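Local coordinates for histone-lysine n-methyltransferase, H3 lysine-4 specific (Saccharomyces cerevisiae, PDB 2J8A), which methylates histone H3 as the Set1 component of the COMPASS complex and is represented here by its N-terminal RRM-fold domain, at residues A68-V73 with V90-H95; I18-I23 with H49-K54; D41-L46 with K104-N109. One frame throughout, in Å; residues are numbered along the deposited sequence.

Interaction 1 (A68-V73 with V90-H95)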
loop_
_atom_site.group_PDB
_atom_site.type_symbol
_atom_site.label_atom_id
_atom_site.label_comp_id
_atom_site.label_asym_id
_atom_site.label_seq_id
_atom_site.Cartn_x
_atom_site.Cartn_y
_atom_site.Cartn_z
ATOM N N ALA A 68 12.908 2.123 11.852
ATOM C CA ALA A 68 11.420 2.001 11.669
ATOM C C ALA A 68 11.071 1.403 10.261
ATOM O O ALA A 68 10.727 0.186 10.114
ATOM C CB ALA A 68 10.718 3.421 11.819
ATOM N N ALA A 69 11.148 2.289 9.252
ATOM C CA ALA A 69 11.148 1.889 7.893
ATOM C C ALA A 69 11.677 0.485 7.694
ATOM O O ALA A 69 10.937 -0.433 7.261
ATOM C CB ALA A 69 11.930 2.834 7.104
ATOM N N PHE A 70 12.913 0.218 8.031
ATOM C CA PHE A 70 13.307 -1.074 7.535
ATOM C C PHE A 70 12.673 -2.169 8.305
ATOM O O PHE A 70 12.503 -3.260 7.841
ATOM C CB PHE A 70 14.761 -1.218 7.470
ATOM C CG PHE A 70 15.217 -2.476 6.887
ATOM C CD1 PHE A 70 15.767 -3.473 7.682
ATOM C CD2 PHE A 70 15.275 -2.660 5.500
ATOM C CE1 PHE A 70 16.388 -4.706 7.153
ATOM C CE2 PHE A 70 15.881 -3.885 4.922
ATOM C CZ PHE A 70 16.406 -4.911 5.796
ATOM N N SER A 71 12.228 -1.881 9.489
ATOM C CA SER A 71 11.769 -3.024 10.292
ATOM C C SER A 71 10.396 -3.238 9.701
ATOM O O SER A 71 10.027 -4.400 9.370
ATOM C CB SER A 71 11.747 -2.735 11.811
ATOM O OG SER A 71 11.460 -1.363 11.910
ATOM N N ALA A 72 9.698 -2.120 9.506
ATOM C CA ALA A 72 8.415 -2.185 8.842
ATOM C C ALA A 72 8.521 -3.121 7.674
ATOM O O ALA A 72 7.732 -4.022 7.530
ATOM C CB ALA A 72 7.992 -0.860 8.393
ATOM N N VAL A 73 9.570 -2.991 6.866
ATOM C CA VAL A 73 9.586 -3.822 5.649
ATOM C C VAL A 73 9.835 -5.191 6.098
ATOM O O VAL A 73 9.751 -6.146 5.345
ATOM C CB VAL A 73 10.729 -3.402 4.776
ATOM C CG1 VAL A 73 11.046 -4.447 3.665
ATOM C CG2 VAL A 73 10.415 -2.054 4.244
ATOM N N VAL A 90 5.113 -4.473 1.804
ATOM C CA VAL A 90 5.620 -3.266 2.413
ATOM C C VAL A 90 7.011 -3.212 1.923
ATOM O O VAL A 90 7.785 -4.200 2.064
ATOM C CB VAL A 90 5.899 -3.481 3.935
ATOM C CG1 VAL A 90 6.133 -2.230 4.555
ATOM C CG2 VAL A 90 4.780 -4.094 4.653
ATOM N N ILE A 91 7.383 -2.097 1.381
ATOM C CA ILE A 91 8.739 -2.053 0.832
ATOM C C ILE A 91 9.296 -0.620 0.941
ATOM O O ILE A 91 8.463 0.353 1.190
ATOM C CB ILE A 91 8.752 -2.437 -0.642
ATOM C CG1 ILE A 91 7.846 -1.485 -1.449
ATOM C CG2 ILE A 91 8.571 -3.870 -0.864
ATOM C CD1 ILE A 91 7.731 -1.911 -2.836
ATOM N N LEU A 92 10.609 -0.440 0.754
ATOM C CA LEU A 92 11.077 0.979 0.890
ATOM C C LEU A 92 10.732 1.773 -0.348
ATOM O O LEU A 92 10.852 1.248 -1.526
ATOM C CB LEU A 92 12.620 1.076 1.082
ATOM C CG LEU A 92 12.935 0.248 2.301
ATOM C CD1 LEU A 92 14.374 -0.418 2.244
ATOM C CD2 LEU A 92 12.728 1.174 3.419
ATOM N N ASN A 93 10.349 3.003 -0.132
ATOM C CA ASN A 93 9.890 3.749 -1.234
ATOM C C ASN A 93 11.149 4.187 -1.821
ATOM O O ASN A 93 11.452 5.342 -1.806
ATOM C CB ASN A 93 9.152 4.993 -0.794
ATOM C CG ASN A 93 8.780 5.810 -1.966
ATOM O OD1 ASN A 93 8.676 5.325 -3.108
ATOM N ND2 ASN A 93 8.543 7.020 -1.740
ATOM N N LYS A 94 12.014 3.316 -2.247
ATOM C CA LYS A 94 13.232 3.802 -2.981
ATOM C C LYS A 94 13.055 3.626 -4.510
ATOM O O LYS A 94 12.278 2.827 -5.011
ATOM C CB LYS A 94 14.526 3.214 -2.392
ATOM C CG LYS A 94 15.100 4.166 -1.233
ATOM C CD LYS A 94 16.734 4.154 -1.231
ATOM C CE LYS A 94 17.369 4.894 0.013
ATOM N NZ LYS A 94 17.456 3.821 1.242
ATOM N N HIS A 95 13.720 4.440 -5.267
ATOM C CA HIS A 95 13.627 4.437 -6.705
ATOM C C HIS A 95 12.329 4.564 -7.248
ATOM O O HIS A 95 12.026 3.926 -8.195
ATOM C CB HIS A 95 14.284 3.242 -7.289
ATOM C CG HIS A 95 15.724 3.476 -7.456
ATOM N ND1 HIS A 95 16.681 2.806 -6.702
ATOM C CD2 HIS A 95 16.373 4.414 -8.210
ATOM C CE1 HIS A 95 17.874 3.278 -7.062
ATOM N NE2 HIS A 95 17.720 4.234 -7.986
#
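The helix-on-sheet layer of an RRM fold forms where Val-73, on the second helix of the fold (65-75), packs against Val-90 and Leu-92 of strand 86-92. The helix and strand axes approach to 7.4 Å, with their directions 142° apart, so the two run roughly antiparallel. Val-73 sits in the middle of the contact. Val-73 CG1 is anti to the backbone N (chi1 165°) and lies 3.6 Å from Val-90 O, while Val-73 CG2, the branch beside the backbone N, lies over the strand backbone, 3.8 Å from Ile-91 C. Val-73 CG2 also reaches Leu-92 CG at 3.9 Å. Val-90 answers from the other segment: Val-90 CG1 meets the last turn of the helix segment 3.8 Å from Ala-72 O and is also near Ala-72 CB. Leu-92 divides its two methyls between two helix residues. Leu-92 CD2 touches Ala-69 CB at 4.1 Å, whereas Leu-92 CD1 comes to the edge of the Phe-70 ring, near the ring plane, 4.1 Å from Phe-70 CD2. Between Val-90 and Leu-92, Ile-91 turns its side chain away from the helix and touches Tyr-8 of strand 4-9. Ala-72 and Val-90 both rest on Ile-5 of that same strand. Ala-69 and Ala-72 offer only a methyl each, consistent with the short axis distance. Side chains meet as methyls and one ring edge, and methyls also rest on backbone carbonyls; with no hydrogen bond between the segments, the fit probably rests on shape and partial burial.

Interaction 2 (I18-I23 with H49-K54)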
loop_
_atom_site.group_PDB
_atom_site.type_symbol
_atom_site.label_atom_id
_atom_site.label_comp_id
_atom_site.label_asym_id
_atom_site.label_seq_id
_atom_site.Cartn_x
_atom_site.Cartn_y
_atom_site.Cartn_z
ATOM N N ILE A 18 -10.944 -1.723 4.224
ATOM C CA ILE A 18 -10.125 -1.483 5.407
ATOM C C ILE A 18 -9.948 0.020 5.367
ATOM O O ILE A 18 -9.971 0.583 4.274
ATOM C CB ILE A 18 -8.832 -2.186 5.257
ATOM C CG1 ILE A 18 -8.058 -2.075 6.516
ATOM C CG2 ILE A 18 -7.964 -1.443 4.257
ATOM C CD1 ILE A 18 -7.200 -3.288 6.612
ATOM N N GLN A 19 -9.895 0.712 6.490
ATOM C CA GLN A 19 -9.663 2.147 6.282
ATOM C C GLN A 19 -8.405 2.720 6.843
ATOM O O GLN A 19 -7.681 2.096 7.646
ATOM C CB GLN A 19 -10.884 3.141 6.312
ATOM C CG GLN A 19 -12.248 2.596 6.899
ATOM C CD GLN A 19 -12.090 2.238 8.425
ATOM O OE1 GLN A 19 -12.841 2.797 9.301
ATOM N NE2 GLN A 19 -11.064 1.303 8.748
ATOM N N ASP A 20 -8.100 3.882 6.306
ATOM C CA ASP A 20 -6.793 4.350 6.414
ATOM C C ASP A 20 -6.299 4.123 7.794
ATOM O O ASP A 20 -5.473 3.243 7.998
ATOM C CB ASP A 20 -6.779 5.755 5.956
ATOM C CG ASP A 20 -7.046 5.837 4.481
ATOM O OD1 ASP A 20 -6.847 4.743 3.827
ATOM O OD2 ASP A 20 -7.393 6.928 3.944
ATOM N N ILE A 21 -6.806 4.904 8.722
ATOM C CA ILE A 21 -6.654 4.696 10.109
ATOM C C ILE A 21 -6.175 3.251 10.584
ATOM O O ILE A 21 -5.049 3.020 10.994
ATOM C CB ILE A 21 -7.977 5.137 10.817
ATOM C CG1 ILE A 21 -8.538 6.609 10.339
ATOM C CG2 ILE A 21 -7.627 5.127 12.342
ATOM C CD1 ILE A 21 -8.899 7.208 8.565
ATOM N N SER A 22 -7.001 2.253 10.564
ATOM C CA SER A 22 -6.418 0.970 10.678
ATOM C C SER A 22 -4.947 0.736 10.182
ATOM O O SER A 22 -4.296 -0.264 10.608
ATOM C CB SER A 22 -7.259 0.077 9.828
ATOM O OG SER A 22 -8.156 -0.597 10.663
ATOM N N ILE A 23 -4.456 1.501 9.186
ATOM C CA ILE A 23 -3.237 1.099 8.495
ATOM C C ILE A 23 -2.279 1.939 9.156
ATOM O O ILE A 23 -1.258 1.451 9.643
ATOM C CB ILE A 23 -3.147 1.512 7.002
ATOM C CG1 ILE A 23 -4.084 0.683 6.147
ATOM C CG2 ILE A 23 -1.739 1.183 6.513
ATOM C CD1 ILE A 23 -3.911 -0.803 6.343
ATOM N N HIS A 49 -5.535 1.163 -2.034
ATOM C CA HIS A 49 -5.048 0.321 -0.893
ATOM C C HIS A 49 -3.552 0.165 -1.108
ATOM O O HIS A 49 -2.976 -0.981 -1.115
ATOM C CB HIS A 49 -5.727 -1.039 -0.872
ATOM C CG HIS A 49 -7.153 -0.922 -0.488
ATOM N ND1 HIS A 49 -7.968 0.081 -0.977
ATOM C CD2 HIS A 49 -7.925 -1.626 0.371
ATOM C CE1 HIS A 49 -9.165 0.013 -0.426
ATOM N NE2 HIS A 49 -9.168 -1.024 0.397
ATOM N N VAL A 50 -2.981 1.350 -1.244
ATOM C CA VAL A 50 -1.634 1.614 -1.480
ATOM C C VAL A 50 -1.372 2.994 -0.807
ATOM O O VAL A 50 -1.967 4.133 -1.214
ATOM C CB VAL A 50 -1.391 1.827 -2.998
ATOM C CG1 VAL A 50 -0.063 2.570 -3.250
ATOM C CG2 VAL A 50 -1.408 0.567 -3.761
ATOM N N TYR A 51 -0.439 2.922 0.171
ATOM C CA TYR A 51 -0.092 4.060 1.118
ATOM C C TYR A 51 1.385 4.319 1.146
ATOM O O TYR A 51 2.150 3.327 1.126
ATOM C CB TYR A 51 -0.347 3.524 2.442
ATOM C CG TYR A 51 -1.614 2.799 2.471
ATOM C CD1 TYR A 51 -2.823 3.538 2.676
ATOM C CD2 TYR A 51 -1.693 1.398 2.283
ATOM C CE1 TYR A 51 -4.035 2.912 2.765
ATOM C CE2 TYR A 51 -2.976 0.775 2.326
ATOM C CZ TYR A 51 -4.079 1.557 2.601
ATOM O OH TYR A 51 -5.373 1.094 2.704
ATOM N N LEU A 52 1.753 5.581 1.145
ATOM C CA LEU A 52 3.061 6.035 1.420
ATOM C C LEU A 52 3.088 6.434 2.886
ATOM O O LEU A 52 2.459 7.485 3.307
ATOM C CB LEU A 52 3.286 7.396 0.762
ATOM C CG LEU A 52 4.689 7.770 0.193
ATOM C CD1 LEU A 52 5.012 9.270 0.165
ATOM C CD2 LEU A 52 5.807 6.878 0.709
ATOM N N ILE A 53 3.831 5.677 3.691
ATOM C CA ILE A 53 4.149 6.140 5.076
ATOM C C ILE A 53 5.620 6.506 5.252
ATOM O O ILE A 53 6.460 5.686 4.982
ATOM C CB ILE A 53 3.895 5.045 6.009
ATOM C CG1 ILE A 53 2.534 4.472 5.667
ATOM C CG2 ILE A 53 3.947 5.591 7.359
ATOM C CD1 ILE A 53 2.209 3.366 6.549
ATOM N N LYS A 54 5.896 7.719 5.704
ATOM C CA LYS A 54 7.268 8.263 5.920
ATOM C C LYS A 54 7.483 8.425 7.368
ATOM O O LYS A 54 6.619 9.023 8.092
ATOM C CB LYS A 54 7.374 9.621 5.266
ATOM C CG LYS A 54 7.966 10.747 6.005
ATOM C CD LYS A 54 9.460 10.892 5.750
ATOM C CE LYS A 54 9.900 12.099 4.874
ATOM N NZ LYS A 54 11.366 11.760 4.545
#
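Tyr-51 lies under Ile-23 where the first helix of the RRM fold (20-28) covers strand 47-54, on the sheet face that also carries helix 65-75. The tyrosine CG stands beside its own backbone N (chi1 -44°), which sends the ring up from the strand toward the start of the helix. Ile-23 meets it from above, the two side chains nearly perpendicular. Ile-23 CG1 makes a CH-pi contact 4.1 Å from the centroid of the Tyr-51 ring, 28° off the ring normal, and the ring atom closest to Ile-23 CG1 is Tyr-51 CZ at 3.7 Å. This follows from an Ile-23 chi1 of -72°, which puts CG1 beside the backbone N; CG2, in the branch anti to that N, lies over the centre of the same face. Asp-20 takes the ring at its rim instead. Asp-20 OD1 lies in the ring plane, 3.5 Å from Tyr-51 CE1, where it probably meets the weakly positive C-H of that carbon; the carboxylate itself stands almost perpendicular to the ring. Phe-36 and Ala-38 of strand 35-40 also line this place, the first against Ile-23, the second against both Asp-20 and Tyr-51. Earlier in the chain, in the loop that leads into the helix, Ile-18 reaches down with CG2, the branch held between its backbone N and carbonyl carbon. Ile-18 CG2 bridges two aromatic residues of the strand, lying 3.9 Å from Tyr-51 OH and equally far from His-49 CD2. Tyr-51 OH itself lies above one face of the His-49 imidazole, 4.1 Å from its plane and displaced toward the rim.

Interaction 3 (D41-L46 with K104-N109)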
loop_
_atom_site.group_PDB
_atom_site.type_symbol
_atom_site.label_atom_id
_atom_site.label_comp_id
_atom_site.label_asym_id
_atom_site.label_seq_id
_atom_site.Cartn_x
_atom_site.Cartn_y
_atom_site.Cartn_z
ATOM N N ASP A 41 -7.550 5.572 -7.359
ATOM C CA ASP A 41 -7.364 5.562 -8.791
ATOM C C ASP A 41 -7.876 6.967 -9.340
ATOM O O ASP A 41 -8.983 7.326 -9.126
ATOM C CB ASP A 41 -7.948 4.208 -9.359
ATOM C CG ASP A 41 -8.310 4.276 -10.813
ATOM O OD1 ASP A 41 -8.595 3.208 -11.424
ATOM O OD2 ASP A 41 -8.339 5.418 -11.371
ATOM N N PRO A 42 -7.062 7.803 -9.954
ATOM C CA PRO A 42 -7.604 9.063 -10.392
ATOM C C PRO A 42 -8.746 8.862 -11.290
ATOM O O PRO A 42 -9.504 9.725 -11.499
ATOM C CB PRO A 42 -6.608 9.525 -11.378
ATOM C CG PRO A 42 -5.384 9.031 -10.814
ATOM C CD PRO A 42 -5.675 7.687 -10.300
ATOM N N ASN A 43 -8.801 7.736 -11.934
ATOM C CA ASN A 43 -9.754 7.581 -12.970
ATOM C C ASN A 43 -11.058 7.096 -12.341
ATOM O O ASN A 43 -12.097 7.582 -12.653
ATOM C CB ASN A 43 -9.184 6.597 -14.007
ATOM C CG ASN A 43 -7.830 6.975 -14.368
ATOM O OD1 ASN A 43 -7.608 8.077 -14.936
ATOM N ND2 ASN A 43 -6.862 6.208 -13.891
ATOM N N SER A 44 -11.084 6.128 -11.495
ATOM C CA SER A 44 -12.378 5.797 -11.060
ATOM C C SER A 44 -12.612 6.330 -9.645
ATOM O O SER A 44 -13.638 6.124 -9.020
ATOM C CB SER A 44 -12.434 4.305 -11.035
ATOM O OG SER A 44 -11.432 3.758 -10.152
ATOM N N ALA A 45 -11.659 6.997 -9.068
ATOM C CA ALA A 45 -11.718 7.169 -7.581
ATOM C C ALA A 45 -11.634 5.956 -6.697
ATOM O O ALA A 45 -11.662 6.223 -5.481
ATOM C CB ALA A 45 -12.881 8.061 -7.125
ATOM N N LEU A 46 -11.560 4.665 -7.128
ATOM C CA LEU A 46 -11.453 3.676 -5.945
ATOM C C LEU A 46 -10.216 3.761 -5.088
ATOM O O LEU A 46 -9.134 4.036 -5.587
ATOM C CB LEU A 46 -11.560 2.262 -6.295
ATOM C CG LEU A 46 -12.848 1.984 -7.182
ATOM C CD1 LEU A 46 -12.422 1.616 -8.584
ATOM C CD2 LEU A 46 -13.842 0.800 -6.656
ATOM N N LYS A 104 0.577 0.650 -11.166
ATOM C CA LYS A 104 0.197 -0.748 -11.263
ATOM C C LYS A 104 -1.170 -0.934 -11.091
ATOM O O LYS A 104 -1.979 -1.633 -11.830
ATOM C CB LYS A 104 1.024 -1.592 -10.252
ATOM C CG LYS A 104 1.181 -3.146 -10.342
ATOM C CD LYS A 104 1.217 -3.978 -8.926
ATOM C CE LYS A 104 2.220 -5.370 -9.015
ATOM N NZ LYS A 104 1.186 -6.719 -9.231
ATOM N N PHE A 105 -1.635 -0.395 -9.996
ATOM C CA PHE A 105 -2.980 -0.731 -9.686
ATOM C C PHE A 105 -3.990 -0.003 -10.511
ATOM O O PHE A 105 -4.987 -0.690 -10.758
ATOM C CB PHE A 105 -3.219 -0.587 -8.157
ATOM C CG PHE A 105 -2.524 -1.658 -7.338
ATOM C CD1 PHE A 105 -1.238 -1.526 -6.936
ATOM C CD2 PHE A 105 -3.127 -2.896 -7.010
ATOM C CE1 PHE A 105 -0.538 -2.574 -6.286
ATOM C CE2 PHE A 105 -2.463 -4.022 -6.306
ATOM C CZ PHE A 105 -1.152 -3.834 -5.929
ATOM N N VAL A 106 -3.715 1.191 -11.019
ATOM C CA VAL A 106 -4.520 1.814 -11.968
ATOM C C VAL A 106 -4.746 0.818 -13.114
ATOM O O VAL A 106 -5.962 0.483 -13.479
ATOM C CB VAL A 106 -3.859 3.027 -12.248
ATOM C CG1 VAL A 106 -4.626 3.606 -13.353
ATOM C CG2 VAL A 106 -3.838 3.840 -10.983
ATOM N N GLU A 107 -3.671 0.051 -13.477
ATOM C CA GLU A 107 -3.855 -0.728 -14.636
ATOM C C GLU A 107 -4.542 -1.971 -14.215
ATOM O O GLU A 107 -5.298 -2.456 -14.980
ATOM C CB GLU A 107 -2.376 -0.849 -15.092
ATOM C CG GLU A 107 -1.683 0.553 -15.257
ATOM C CD GLU A 107 -0.097 0.392 -15.669
ATOM O OE1 GLU A 107 0.270 -0.617 -16.339
ATOM O OE2 GLU A 107 0.800 1.195 -15.400
ATOM N N ILE A 108 -4.516 -2.345 -12.973
ATOM C CA ILE A 108 -5.319 -3.471 -12.685
ATOM C C ILE A 108 -6.792 -3.020 -12.995
ATOM O O ILE A 108 -7.531 -3.796 -13.642
ATOM C CB ILE A 108 -5.102 -4.007 -11.429
ATOM C CG1 ILE A 108 -3.591 -4.343 -11.355
ATOM C CG2 ILE A 108 -6.194 -5.085 -11.392
ATOM C CD1 ILE A 108 -3.429 -5.656 -10.370
ATOM N N ASN A 109 -7.145 -1.757 -12.749
ATOM C CA ASN A 109 -8.426 -1.367 -12.733
ATOM C C ASN A 109 -8.753 -1.140 -14.135
ATOM O O ASN A 109 -9.798 -1.611 -14.514
ATOM C CB ASN A 109 -8.481 -0.154 -11.950
ATOM C CG ASN A 109 -8.542 -0.443 -10.476
ATOM O OD1 ASN A 109 -8.566 -1.610 -10.068
ATOM N ND2 ASN A 109 -8.546 0.626 -9.642
#
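Asp-41, Val-106 and Asn-109 bury the most surface where the loop 41-46 meets helix 97-119. Asn-109 donates from ND2 to Asp-41 OD1 over 3.1 Å, with an angle of 161° at the hydrogen. The bond is well directed: OD1 accepts through its anti lone pair, on the side away from OD2, and lies within the plane of the Asn-109 amide. Carboxylate and amide are only 17° from coplanar, and the side chains run side by side, pointing opposite ways. That overlap also brings Asn-109 CB to 3.4 Å from Asp-41 OD1. Asp-41 CG is anti to its backbone N (chi1 158°), which leaves the carboxylate between the helix and its own loop. While OD1 faces the helix, OD2 turns inward and takes the N-H of Ser-44, with 2.8 Å between Ser-44 N and Asp-41 OD2, the donor coming from above the carboxylate plane. This is an Asx motif, and it ties the shape of the loop to the residue that grips the helix. The buried carboxylate thus has a donor on each oxygen, an environment that would probably stabilise its negative charge. Val-106, one turn before Asn-109, supplies methyls. Val-106 CG1 lies 3.5 Å from the amide nitrogen Asn-43 ND2, a methyl-to-amide contact, and Val-106 CG2 makes the apolar one, 4.3 Å from Pro-42 CD. Inward from this edge, Phe-105 packs on Tyr-8, Leu-48 and Val-50. Strands 35-40 and 47-54 are antiparallel neighbours joined by this loop, so the contact joins the connection between the second and third strands of an RRM to an added C-terminal helix, which lies across the sheet face that canonical RRMs use for RNA.

In the fold
The three contacts involve helices on both faces of one RRM sheet. Interactions 1 and 2 set helices 65-75 and 20-28 on the same face; interaction 2 is a buried contact, interaction 1 a partly buried one. Interaction 3 is a surface contact between helix 97-119, which covers the other face, and the loop 41-46. Chemistry follows place: mainly aliphatic packing in interaction 1, an aromatic ring with aliphatic cover in interaction 2, a carboxylate-amide hydrogen bond in interaction 3. Strand 47-54 links them, since Val-50 CG2 touches Phe-105 CD1 at 3.8 Å and Leu-52 CD2 meets Asn-93 ND2 at 3.7 Å. Interactions 1 and 3 do not touch, their nearest atoms being about 9 Å apart.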